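Local coordinates for protein profilin (Schizosaccharomyces pombe, PDB 3D9Y) that binds monomeric actin and regulates its polymerisation and the structure of the cytoskeleton, binds PIP2, and is essential for cytokinesis in fission yeast, at residues A5-S10 with A20-R25; K16-A21 with V99-E104; E75-Y80 with I114-A119; V91-C96 with Y121-G126. One frame throughout, in Å; residues are numbered along the deposited sequence.

Interaction 1 of 4, residues A5-S10 with A20-R25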
loop_
_atom_site.group_PDB
_atom_site.type_symbol
_atom_site.label_atom_id
_atom_site.label_comp_id
_atom_site.label_asym_id
_atom_site.label_seq_id
_atom_site.Cartn_x
_atom_site.Cartn_y
_atom_site.Cartn_z
ATOM N N ALA A 5 7.804 -13.170 1.351
ATOM C CA ALA A 5 6.739 -14.170 1.429
ATOM C C ALA A 5 5.389 -13.529 1.723
ATOM O O ALA A 5 4.355 -14.024 1.291
ATOM C CB ALA A 5 7.054 -15.186 2.479
ATOM N N TYR A 6 5.401 -12.449 2.493
ATOM C CA TYR A 6 4.182 -11.683 2.723
ATOM C C TYR A 6 3.653 -11.109 1.404
ATOM O O TYR A 6 2.453 -11.125 1.144
ATOM C CB TYR A 6 4.423 -10.584 3.773
ATOM C CG TYR A 6 4.310 -11.077 5.197
ATOM C CD1 TYR A 6 3.090 -11.070 5.856
ATOM C CD2 TYR A 6 5.423 -11.543 5.890
ATOM C CE1 TYR A 6 2.975 -11.522 7.163
ATOM C CE2 TYR A 6 5.321 -11.993 7.199
ATOM C CZ TYR A 6 4.092 -11.984 7.827
ATOM O OH TYR A 6 3.975 -12.424 9.124
ATOM N N VAL A 7 4.545 -10.618 0.557
ATOM C CA VAL A 7 4.136 -10.078 -0.736
ATOM C C VAL A 7 3.617 -11.186 -1.658
ATOM O O VAL A 7 2.500 -11.107 -2.178
ATOM C CB VAL A 7 5.301 -9.302 -1.410
ATOM C CG1 VAL A 7 5.014 -9.052 -2.884
ATOM C CG2 VAL A 7 5.540 -7.995 -0.679
ATOM N N ASP A 8 4.429 -12.228 -1.832
ATOM C CA ASP A 8 4.160 -13.264 -2.828
ATOM C C ASP A 8 3.020 -14.185 -2.411
ATOM O O ASP A 8 2.078 -14.414 -3.177
ATOM C CB ASP A 8 5.428 -14.074 -3.102
ATOM C CG ASP A 8 6.503 -13.280 -3.843
ATOM O OD1 ASP A 8 6.206 -12.230 -4.473
ATOM O OD2 ASP A 8 7.673 -13.717 -3.806
ATOM N N THR A 9 3.097 -14.713 -1.195
ATOM C CA THR A 9 2.138 -15.703 -0.729
ATOM C C THR A 9 0.876 -15.040 -0.189
ATOM O O THR A 9 -0.234 -15.372 -0.600
ATOM C CB THR A 9 2.767 -16.613 0.359
ATOM O OG1 THR A 9 3.860 -17.351 -0.203
ATOM C CG2 THR A 9 1.744 -17.596 0.924
ATOM N N SER A 10 1.046 -14.078 0.707
ATOM C CA SER A 10 -0.103 -13.498 1.394
ATOM C C SER A 10 -0.899 -12.488 0.564
ATOM O O SER A 10 -2.107 -12.386 0.725
ATOM C CB SER A 10 0.341 -12.874 2.716
ATOM O OG SER A 10 0.927 -13.863 3.543
ATOM N N ALA A 20 2.490 -5.700 -5.287
ATOM C CA ALA A 20 2.548 -5.311 -3.875
ATOM C C ALA A 20 3.956 -4.983 -3.395
ATOM O O ALA A 20 4.960 -5.398 -3.998
ATOM C CB ALA A 20 1.925 -6.393 -2.989
ATOM N N ALA A 21 4.007 -4.227 -2.300
ATOM C CA ALA A 21 5.249 -3.884 -1.642
ATOM C C ALA A 21 5.034 -3.705 -0.145
ATOM O O ALA A 21 3.909 -3.475 0.316
ATOM C CB ALA A 21 5.844 -2.627 -2.260
ATOM N N ILE A 22 6.115 -3.854 0.615
ATOM C CA ILE A 22 6.100 -3.582 2.051
ATOM C C ILE A 22 7.266 -2.648 2.342
ATOM O O ILE A 22 8.389 -2.923 1.953
ATOM C CB ILE A 22 6.218 -4.863 2.891
ATOM C CG1 ILE A 22 5.049 -5.801 2.553
ATOM C CG2 ILE A 22 6.265 -4.515 4.390
ATOM C CD1 ILE A 22 5.132 -7.172 3.166
ATOM N N VAL A 23 6.975 -1.529 3.003
ATOM C CA VAL A 23 7.963 -0.467 3.212
ATOM C C VAL A 23 7.965 -0.007 4.671
ATOM O O VAL A 23 7.002 -0.223 5.394
ATOM C CB VAL A 23 7.698 0.733 2.256
ATOM C CG1 VAL A 23 7.668 0.272 0.803
ATOM C CG2 VAL A 23 6.407 1.419 2.583
ATOM N N SER A 24 9.054 0.628 5.103
ATOM C CA SER A 24 9.150 1.114 6.480
ATOM C C SER A 24 8.172 2.265 6.755
ATOM O O SER A 24 8.036 3.163 5.929
ATOM C CB SER A 24 10.582 1.582 6.773
ATOM O OG SER A 24 10.653 2.184 8.054
ATOM N N ARG A 25 7.512 2.243 7.920
ATOM C CA ARG A 25 6.626 3.348 8.348
ATOM C C ARG A 25 7.363 4.694 8.379
ATOM O O ARG A 25 6.755 5.743 8.157
ATOM C CB ARG A 25 6.025 3.092 9.746
ATOM C CG ARG A 25 4.516 3.239 9.854
ATOM C CD ARG A 25 4.042 4.664 9.926
ATOM N NE ARG A 25 2.645 4.763 10.363
ATOM C CZ ARG A 25 1.992 5.908 10.588
ATOM N NH1 ARG A 25 2.596 7.081 10.442
ATOM N NH2 ARG A 25 0.714 5.881 10.975
#

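Interaction 2 of 4, residues K16-A21 with V99-E104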
loop_
_atom_site.group_PDB
_atom_site.type_symbol
_atom_site.label_atom_id
_atom_site.label_comp_id
_atom_site.label_asym_id
_atom_site.label_seq_id
_atom_site.Cartn_x
_atom_site.Cartn_y
_atom_site.Cartn_z
ATOM N N LYS A 16 -6.241 -11.581 -6.056
ATOM C CA LYS A 16 -7.002 -10.328 -6.063
ATOM C C LYS A 16 -6.103 -9.083 -6.121
ATOM O O LYS A 16 -6.574 -7.984 -6.422
ATOM C CB LYS A 16 -7.883 -10.233 -4.810
ATOM C CG LYS A 16 -8.734 -11.469 -4.482
ATOM C CD LYS A 16 -9.961 -11.608 -5.338
ATOM C CE LYS A 16 -10.855 -12.741 -4.799
ATOM N NZ LYS A 16 -12.140 -12.860 -5.523
ATOM N N ILE A 17 -4.828 -9.259 -5.785
ATOM C CA ILE A 17 -3.854 -8.186 -5.713
ATOM C C ILE A 17 -2.722 -8.579 -6.630
ATOM O O ILE A 17 -2.117 -9.616 -6.423
ATOM C CB ILE A 17 -3.339 -8.023 -4.283
ATOM C CG1 ILE A 17 -4.461 -7.445 -3.410
ATOM C CG2 ILE A 17 -2.088 -7.134 -4.241
ATOM C CD1 ILE A 17 -4.215 -7.551 -1.908
ATOM N N ASP A 18 -2.451 -7.758 -7.640
ATOM C CA ASP A 18 -1.549 -8.168 -8.726
ATOM C C ASP A 18 -0.124 -7.613 -8.598
ATOM O O ASP A 18 0.808 -8.157 -9.205
ATOM C CB ASP A 18 -2.174 -7.884 -10.105
ATOM C CG ASP A 18 -2.371 -6.410 -10.383
ATOM O OD1 ASP A 18 -2.351 -5.614 -9.435
ATOM O OD2 ASP A 18 -2.548 -6.042 -11.564
ATOM N N ARG A 19 0.053 -6.567 -7.788
ATOM C CA ARG A 19 1.389 -6.067 -7.424
ATOM C C ARG A 19 1.351 -5.618 -5.969
ATOM O O ARG A 19 0.298 -5.207 -5.473
ATOM C CB ARG A 19 1.841 -4.892 -8.314
ATOM C CG ARG A 19 1.354 -4.910 -9.760
ATOM C CD ARG A 19 2.000 -3.791 -10.578
ATOM N NE ARG A 19 3.289 -4.199 -11.137
ATOM C CZ ARG A 19 4.174 -3.374 -11.700
ATOM N NH1 ARG A 19 3.936 -2.069 -11.802
ATOM N NH2 ARG A 19 5.312 -3.864 -12.174
ATOM N N ALA A 20 2.490 -5.700 -5.287
ATOM C CA ALA A 20 2.548 -5.311 -3.875
ATOM C C ALA A 20 3.956 -4.983 -3.395
ATOM O O ALA A 20 4.960 -5.398 -3.998
ATOM C CB ALA A 20 1.925 -6.393 -2.989
ATOM N N ALA A 21 4.007 -4.227 -2.300
ATOM C CA ALA A 21 5.249 -3.884 -1.642
ATOM C C ALA A 21 5.034 -3.705 -0.145
ATOM O O ALA A 21 3.909 -3.475 0.316
ATOM C CB ALA A 21 5.844 -2.627 -2.260
ATOM N N VAL A 99 1.538 -1.930 0.715
ATOM C CA VAL A 99 1.077 -1.320 -0.525
ATOM C C VAL A 99 0.563 -2.421 -1.468
ATOM O O VAL A 99 1.346 -3.268 -1.909
ATOM C CB VAL A 99 2.223 -0.564 -1.192
ATOM C CG1 VAL A 99 1.771 0.101 -2.470
ATOM C CG2 VAL A 99 2.808 0.477 -0.232
ATOM N N SER A 100 -0.729 -2.374 -1.797
ATOM C CA SER A 100 -1.384 -3.365 -2.681
ATOM C C SER A 100 -2.034 -2.719 -3.910
ATOM O O SER A 100 -2.867 -1.846 -3.763
ATOM C CB SER A 100 -2.473 -4.109 -1.891
ATOM O OG SER A 100 -1.909 -4.985 -0.919
ATOM N N HIS A 101 -1.652 -3.157 -5.108
ATOM C CA HIS A 101 -2.315 -2.766 -6.359
ATOM C C HIS A 101 -3.326 -3.848 -6.747
ATOM O O HIS A 101 -3.025 -5.040 -6.619
ATOM C CB HIS A 101 -1.260 -2.604 -7.473
ATOM C CG HIS A 101 -1.813 -2.125 -8.780
ATOM N ND1 HIS A 101 -1.691 -0.819 -9.210
ATOM C CD2 HIS A 101 -2.463 -2.785 -9.769
ATOM C CE1 HIS A 101 -2.252 -0.695 -10.398
ATOM N NE2 HIS A 101 -2.731 -1.872 -10.758
ATOM N N TYR A 102 -4.501 -3.445 -7.227
ATOM C CA TYR A 102 -5.512 -4.378 -7.728
ATOM C C TYR A 102 -5.991 -4.027 -9.150
ATOM O O TYR A 102 -6.068 -2.852 -9.510
ATOM C CB TYR A 102 -6.691 -4.478 -6.748
ATOM C CG TYR A 102 -7.480 -3.193 -6.566
ATOM C CD1 TYR A 102 -8.607 -2.945 -7.330
ATOM C CD2 TYR A 102 -7.110 -2.240 -5.616
ATOM C CE1 TYR A 102 -9.344 -1.781 -7.185
ATOM C CE2 TYR A 102 -7.851 -1.072 -5.457
ATOM C CZ TYR A 102 -8.970 -0.854 -6.247
ATOM O OH TYR A 102 -9.720 0.295 -6.132
ATOM N N PRO A 103 -6.278 -5.053 -9.977
ATOM C CA PRO A 103 -6.800 -4.879 -11.333
ATOM C C PRO A 103 -8.310 -4.651 -11.396
ATOM O O PRO A 103 -8.991 -4.737 -10.379
ATOM C CB PRO A 103 -6.463 -6.217 -11.988
ATOM C CG PRO A 103 -6.601 -7.184 -10.884
ATOM C CD PRO A 103 -6.054 -6.482 -9.676
ATOM N N GLU A 104 -8.826 -4.402 -12.604
ATOM C CA GLU A 104 -10.252 -4.106 -12.808
ATOM C C GLU A 104 -11.214 -5.183 -12.288
ATOM O O GLU A 104 -12.368 -4.892 -11.957
ATOM C CB GLU A 104 -10.550 -3.838 -14.297
ATOM C CG GLU A 104 -10.258 -5.014 -15.238
ATOM C CD GLU A 104 -10.989 -4.917 -16.568
ATOM O OE1 GLU A 104 -11.288 -3.788 -17.018
ATOM O OE2 GLU A 104 -11.269 -5.973 -17.170
#

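Interaction 3 of 4, residues E75-Y80 with I114-A119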
loop_
_atom_site.group_PDB
_atom_site.type_symbol
_atom_site.label_atom_id
_atom_site.label_comp_id
_atom_site.label_asym_id
_atom_site.label_seq_id
_atom_site.Cartn_x
_atom_site.Cartn_y
_atom_site.Cartn_z
ATOM N N GLU A 75 -6.763 8.605 5.761
ATOM C CA GLU A 75 -6.838 8.761 7.205
ATOM C C GLU A 75 -5.487 8.286 7.786
ATOM O O GLU A 75 -4.559 7.921 7.029
ATOM C CB GLU A 75 -7.994 7.933 7.804
ATOM C CG GLU A 75 -9.137 7.576 6.866
ATOM C CD GLU A 75 -9.995 6.425 7.359
ATOM O OE1 GLU A 75 -9.512 5.265 7.400
ATOM O OE2 GLU A 75 -11.172 6.667 7.694
ATOM N N GLY A 76 -5.385 8.263 9.107
ATOM C CA GLY A 76 -4.115 7.976 9.777
ATOM C C GLY A 76 -3.531 6.603 9.533
ATOM O O GLY A 76 -2.329 6.381 9.755
ATOM N N ARG A 77 -4.371 5.654 9.145
ATOM C CA ARG A 77 -3.932 4.277 8.924
ATOM C C ARG A 77 -4.100 3.790 7.477
ATOM O O ARG A 77 -3.458 2.828 7.068
ATOM C CB ARG A 77 -4.717 3.345 9.857
ATOM C CG ARG A 77 -4.843 1.938 9.325
ATOM C CD ARG A 77 -5.513 0.997 10.257
ATOM N NE ARG A 77 -4.869 -0.305 10.163
ATOM C CZ ARG A 77 -3.875 -0.708 10.953
ATOM N NH1 ARG A 77 -3.367 0.091 11.891
ATOM N NH2 ARG A 77 -3.369 -1.917 10.791
ATOM N N SER A 78 -4.948 4.460 6.708
ATOM C CA SER A 78 -5.376 3.955 5.401
ATOM C C SER A 78 -5.370 5.078 4.359
ATOM O O SER A 78 -5.949 6.142 4.598
ATOM C CB SER A 78 -6.788 3.371 5.525
ATOM O OG SER A 78 -6.853 2.344 6.498
ATOM N N ILE A 79 -4.675 4.845 3.241
ATOM C CA ILE A 79 -4.643 5.754 2.076
ATOM C C ILE A 79 -4.937 4.914 0.837
ATOM O O ILE A 79 -4.184 3.998 0.524
ATOM C CB ILE A 79 -3.279 6.434 1.927
ATOM C CG1 ILE A 79 -3.048 7.400 3.094
ATOM C CG2 ILE A 79 -3.186 7.191 0.572
ATOM C CD1 ILE A 79 -1.656 7.955 3.187
ATOM N N TYR A 80 -6.064 5.183 0.188
ATOM C CA TYR A 80 -6.522 4.396 -0.958
ATOM C C TYR A 80 -6.601 5.318 -2.169
ATOM O O TYR A 80 -6.992 6.477 -2.045
ATOM C CB TYR A 80 -7.920 3.825 -0.775
ATOM C CG TYR A 80 -8.199 2.925 0.416
ATOM C CD1 TYR A 80 -7.182 2.418 1.229
ATOM C CD2 TYR A 80 -9.503 2.583 0.720
ATOM C CE1 TYR A 80 -7.472 1.584 2.324
ATOM C CE2 TYR A 80 -9.809 1.763 1.806
ATOM C CZ TYR A 80 -8.787 1.261 2.605
ATOM O OH TYR A 80 -9.091 0.447 3.674
ATOM N N ILE A 114 -8.475 -7.493 2.312
ATOM C CA ILE A 114 -7.288 -8.351 2.399
ATOM C C ILE A 114 -6.098 -7.598 3.022
ATOM O O ILE A 114 -5.457 -8.088 3.955
ATOM C CB ILE A 114 -6.911 -8.891 0.994
ATOM C CG1 ILE A 114 -7.954 -9.909 0.538
ATOM C CG2 ILE A 114 -5.498 -9.529 0.978
ATOM C CD1 ILE A 114 -7.998 -10.136 -0.934
ATOM N N THR A 115 -5.833 -6.397 2.518
ATOM C CA THR A 115 -4.643 -5.629 2.935
ATOM C C THR A 115 -4.797 -5.112 4.365
ATOM O O THR A 115 -3.855 -5.202 5.162
ATOM C CB THR A 115 -4.235 -4.588 1.906
ATOM O OG1 THR A 115 -4.218 -5.044 0.604
ATOM C CG2 THR A 115 -3.200 -3.711 2.313
ATOM N N GLU A 116 -5.992 -4.644 4.712
ATOM C CA GLU A 116 -6.271 -4.215 6.100
ATOM C C GLU A 116 -6.133 -5.378 7.087
ATOM O O GLU A 116 -5.665 -5.199 8.193
ATOM C CB GLU A 116 -7.666 -3.601 6.214
ATOM C CG GLU A 116 -7.839 -2.277 5.437
ATOM C CD GLU A 116 -7.328 -1.009 6.148
ATOM O OE1 GLU A 116 -6.799 -1.082 7.279
ATOM O OE2 GLU A 116 -7.471 0.094 5.551
ATOM N N ALA A 117 -6.577 -6.561 6.682
ATOM C CA ALA A 117 -6.507 -7.747 7.537
ATOM C C ALA A 117 -5.063 -8.154 7.772
ATOM O O ALA A 117 -4.677 -8.449 8.913
ATOM C CB ALA A 117 -7.296 -8.882 6.917
ATOM N N LEU A 118 -4.249 -8.155 6.715
ATOM C CA LEU A 118 -2.827 -8.466 6.859
ATOM C C LEU A 118 -2.141 -7.439 7.774
ATOM O O LEU A 118 -1.279 -7.787 8.557
ATOM C CB LEU A 118 -2.122 -8.548 5.496
ATOM C CG LEU A 118 -0.733 -9.177 5.481
ATOM C CD1 LEU A 118 -0.762 -10.628 6.008
ATOM C CD2 LEU A 118 -0.106 -9.100 4.091
ATOM N N ALA A 119 -2.533 -6.176 7.659
ATOM C CA ALA A 119 -2.021 -5.119 8.545
ATOM C C ALA A 119 -2.388 -5.362 10.015
ATOM O O ALA A 119 -1.533 -5.273 10.895
ATOM C CB ALA A 119 -2.531 -3.769 8.083
HETATM O O HOH W 1 -6.083 -2.450 9.525
#

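Interaction 4 of 4, residues V91-C96 with Y121-G126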
loop_
_atom_site.group_PDB
_atom_site.type_symbol
_atom_site.label_atom_id
_atom_site.label_comp_id
_atom_site.label_asym_id
_atom_site.label_seq_id
_atom_site.Cartn_x
_atom_site.Cartn_y
_atom_site.Cartn_z
ATOM N N VAL A 91 -1.742 0.678 3.702
ATOM C CA VAL A 91 -2.175 0.523 5.083
ATOM C C VAL A 91 -0.955 0.482 5.997
ATOM O O VAL A 91 -0.043 -0.332 5.808
ATOM C CB VAL A 91 -3.029 -0.729 5.273
ATOM C CG1 VAL A 91 -3.593 -0.780 6.689
ATOM C CG2 VAL A 91 -4.174 -0.747 4.261
ATOM N N ALA A 92 -0.948 1.365 6.990
ATOM C CA ALA A 92 0.177 1.468 7.920
ATOM C C ALA A 92 0.003 0.562 9.142
ATOM O O ALA A 92 -1.086 0.462 9.715
ATOM C CB ALA A 92 0.353 2.923 8.350
ATOM N N THR A 93 1.087 -0.103 9.528
ATOM C CA THR A 93 1.149 -0.872 10.776
ATOM C C THR A 93 2.004 -0.074 11.763
ATOM O O THR A 93 2.243 1.117 11.550
ATOM C CB THR A 93 1.721 -2.300 10.546
ATOM O OG1 THR A 93 3.107 -2.239 10.177
ATOM C CG2 THR A 93 0.949 -3.024 9.467
ATOM N N LYS A 94 2.469 -0.704 12.840
ATOM C CA LYS A 94 3.316 -0.006 13.798
ATOM C C LYS A 94 4.637 0.398 13.155
ATOM O O LYS A 94 5.096 1.528 13.320
ATOM C CB LYS A 94 3.569 -0.876 15.033
ATOM C CG LYS A 94 4.198 -0.121 16.192
ATOM C CD LYS A 94 4.405 -1.005 17.415
ATOM C CE LYS A 94 5.645 -1.882 17.283
ATOM N NZ LYS A 94 5.908 -2.704 18.504
ATOM N N LEU A 95 5.231 -0.527 12.410
ATOM C CA LEU A 95 6.562 -0.350 11.839
ATOM C C LEU A 95 6.615 -0.296 10.309
ATOM O O LEU A 95 7.657 0.045 9.750
ATOM C CB LEU A 95 7.471 -1.484 12.329
ATOM C CG LEU A 95 7.603 -1.637 13.849
ATOM C CD1 LEU A 95 8.546 -2.780 14.176
ATOM C CD2 LEU A 95 8.076 -0.350 14.516
ATOM N N CYS A 96 5.511 -0.625 9.628
ATOM C CA CYS A 96 5.504 -0.687 8.159
ATOM C C CYS A 96 4.251 -0.118 7.484
ATOM O O CYS A 96 3.271 0.265 8.146
ATOM C CB CYS A 96 5.747 -2.123 7.671
ATOM S SG CYS A 96 5.812 -3.392 8.974
ATOM N N TYR A 121 -3.205 -8.212 11.389
ATOM C CA TYR A 121 -2.371 -9.367 11.787
ATOM C C TYR A 121 -0.988 -8.908 12.231
ATOM O O TYR A 121 -0.556 -9.201 13.340
ATOM C CB TYR A 121 -2.250 -10.359 10.638
ATOM C CG TYR A 121 -1.303 -11.511 10.869
ATOM C CD1 TYR A 121 -1.685 -12.617 11.624
ATOM C CD2 TYR A 121 -0.033 -11.528 10.299
ATOM C CE1 TYR A 121 -0.821 -13.692 11.815
ATOM C CE2 TYR A 121 0.831 -12.590 10.485
ATOM C CZ TYR A 121 0.432 -13.684 11.236
ATOM O OH TYR A 121 1.287 -14.752 11.420
ATOM N N LEU A 122 -0.309 -8.162 11.368
ATOM C CA LEU A 122 1.020 -7.678 11.676
ATOM C C LEU A 122 1.031 -6.797 12.931
ATOM O O LEU A 122 1.963 -6.890 13.726
ATOM C CB LEU A 122 1.636 -6.951 10.481
ATOM C CG LEU A 122 2.040 -7.857 9.314
ATOM C CD1 LEU A 122 2.347 -7.025 8.084
ATOM C CD2 LEU A 122 3.230 -8.737 9.676
ATOM N N VAL A 123 -0.002 -5.979 13.135
ATOM C CA VAL A 123 -0.087 -5.184 14.373
ATOM C C VAL A 123 -0.211 -6.098 15.606
ATOM O O VAL A 123 0.482 -5.889 16.611
ATOM C CB VAL A 123 -1.222 -4.128 14.300
ATOM C CG1 VAL A 123 -1.453 -3.446 15.647
ATOM C CG2 VAL A 123 -0.869 -3.072 13.259
ATOM N N GLY A 124 -1.062 -7.122 15.509
ATOM C CA GLY A 124 -1.235 -8.099 16.587
ATOM C C GLY A 124 0.042 -8.848 16.907
ATOM O O GLY A 124 0.304 -9.176 18.066
ATOM N N VAL A 125 0.846 -9.106 15.881
ATOM C CA VAL A 125 2.132 -9.788 16.067
ATOM C C VAL A 125 3.145 -8.841 16.707
ATOM O O VAL A 125 4.047 -9.283 17.431
ATOM C CB VAL A 125 2.670 -10.366 14.738
ATOM C CG1 VAL A 125 4.060 -10.955 14.917
ATOM C CG2 VAL A 125 1.727 -11.442 14.213
ATOM N N GLY A 126 2.970 -7.544 16.472
ATOM C CA GLY A 126 3.827 -6.516 17.045
ATOM C C GLY A 126 4.591 -5.686 16.023
ATOM O O GLY A 126 5.539 -4.994 16.391
#

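Interaction 1 of 4, residues A5-S10 with A20-R25
Around Val7 and Ala20, whose CA atoms are 5.9 Å apart, helix segment 5-10 packs on strand segment 20-24, the two axes approaching to 8.0 Å and running at 153°, not far from antiparallel. The contact is apolar, and Val7 stands at its centre with its two methyl groups divided between residues of the same sheet face. Rotation of chi1 to 165° sets CG1 opposite the backbone N and brings it down on Ala20, 3.8 Å from the carbonyl O and 4.1 Å from CB. The other methyl, CG2, goes to Ile22 and lies 3.9 Å from its CG1. These two side chains pass one another flank to flank, pointing in opposite directions. In the profilin fold the N-terminal helix lies beside the long C-terminal helix on one face of the antiparallel sheet, and this contact seats the first of the two on strand 19-24. Ala21, between Ala20 and Ile22, turns its methyl to the other face, toward Phe37 and Leu39. Ile22 also reaches the neighbouring residue of the helix: its CD1 meets Tyr6 at CB, 3.5 Å away. Beyond that point the tyrosine leaves the strand, its ring running up to Leu118, Tyr121 and Leu122 of helix 108-125 and meeting the ring of Trp3 with the planes at about 35°.

Interaction 2 of 4, residues K16-A21 with V99-E104
Lys16 begins the contact through its backbone, its carbonyl O resting 3.5 Å from Tyr102 CB and also touching Pro103 CD, while its NZ is drawn off to a salt bridge with Glu110. Ile17 follows with a buried side chain. Its CG2 lies 3.3 Å from His101 O, and its CD1, at the end of the longer branch, reaches 3.6 Å to Ser100 OG, a hydroxyl that is itself hydrogen-bonded to Thr115. At Asp18 the main chain is tied across before the regular strand starts: its N donates to His101 O (3.0 Å) in a rather bent bond, 144° at the hydrogen. With chi1 at 65°, CG of Asp18 lies between its backbone N and carbonyl carbon, and the side chain slides past Pro103 in the opposite direction, CG 3.8 Å from Pro103 CD. From Arg19 onward 19-21 and 99-102 are neighbouring antiparallel strands of the central profilin sheet, joining the N-terminal part of the chain to the strand that precedes the C-terminal helix. Arg19 and His101 form a hydrogen-bonded pair through His101 N and Arg19 O; their side chains run alongside in the same direction, yet the guanidinium and imidazole planes stand 88° apart. Ala20 and Ser100 are a non-hydrogen-bonded pair on the opposite face, where helix 3-12 covers them through Leu11. Ala21 and Val99 close the register with two backbone bonds, N to O in both directions at 2.9 Å. Ala21 CB lies 4.3 Å from Val99 CB, beneath the loop residues Phe37 and Leu39.

Interaction 3 of 4, residues E75-Y80 with I114-A119
Glu116 of the C-terminal helix reaches across to Ser78 and Tyr80, and the tight part of the contact is gathered on one oxygen, OE2. Ser78 OG donates to its syn lone pair at 2.5 Å, while Tyr80 OH donates to the same atom from the anti side, likewise at 2.5 Å and 16° out of the carboxylate plane. Two short bonds thus grip OE2 from its two sides, which would restrict the turning of the carboxylate. A bend at chi2 (-82°) turns the carboxylate toward the strand. The other oxygen, OE1, looks to the looser, wetter side. There Arg77 NE forms a long salt bridge with it, 3.6 Å, the oxygen lying at the guanidinium edge, and a water accepts from NE and donates to OE1 at 2.7 Å, so the pair is joined both directly and through the water. On the helix side, Arg77 NH2 rests 3.4 Å from Ala119 CB, and NH2 has a weak, long ion pair with Asp120. Helix 108-125 here spans strand 86-92, whose Val91 packs against Arg77, Glu116 and Ala119, so the polar cluster joins the helix to strand 78-83, the next one over in the sheet.

Interaction 4 of 4, residues V91-C96 with Y121-G126
Thr93 packs on Leu122 and Val123 where the turn of a beta hairpin, joining strands 86-92 and 96-102, meets the last turn of the C-terminal helix of the profilin fold. The helix ends in a Schellman motif: Tyr127 N bonds to Leu122 O and Gly126 N, weakly, to Val123 O, with Gly126 at a positive phi of 118° as the C-prime residue. The threonine side chain carries the apolar contact. Its CB lies 3.8 Å from Val123 CG2, a methyl that also comes near the backbone N of Lys94. From CB the methyl branch, CG2, goes to Leu122 and meets its CB at 4.1 Å, the two side chains crossing at a slant. The hydroxyl branch turns back to its own segment: with Thr93 chi1 at 68°, Thr93 OG1 sits between the backbone N and the carbonyl carbon of its own residue and accepts from Cys96 N at 2.9 Å, an ST motif that braces the turn. The same oxygen is hydrogen-bonded to the carbonyl O of Tyr127, so one hydroxyl links the hairpin turn to the C-terminal residue of the chain. Cys96 lies against Trp3 and Trp31. On the more exposed flank Lys94 stretches out over the helix end. Its chain is bent only at chi3 (79°), and its NZ makes a weak hydrogen bond to the carbonyl O of Gly126, 3.1 Å away.

How the interactions relate
All four interactions tie into one antiparallel sheet. Interactions 1 and 2 share Ala20 and Ala21, with centres about 11 Å apart: strand 19-24 carries the N-terminal helix on one face and pairs edgewise with strand 96-102. Interactions 3 and 4, with centres about 10 Å apart, seat successive turns of helix 108-125 and are bridged by Val91. The helices meet where Tyr6 CD1 lies 3.9 Å from Leu118 CD1, linking interactions 1 and 3. Ser100 OG and Thr115 OG1, 2.8 Å apart, connect interactions 2 and 3. Profilins generally bind proline-rich ligands beside their terminal helices, so interactions 1 and 4 probably border that groove.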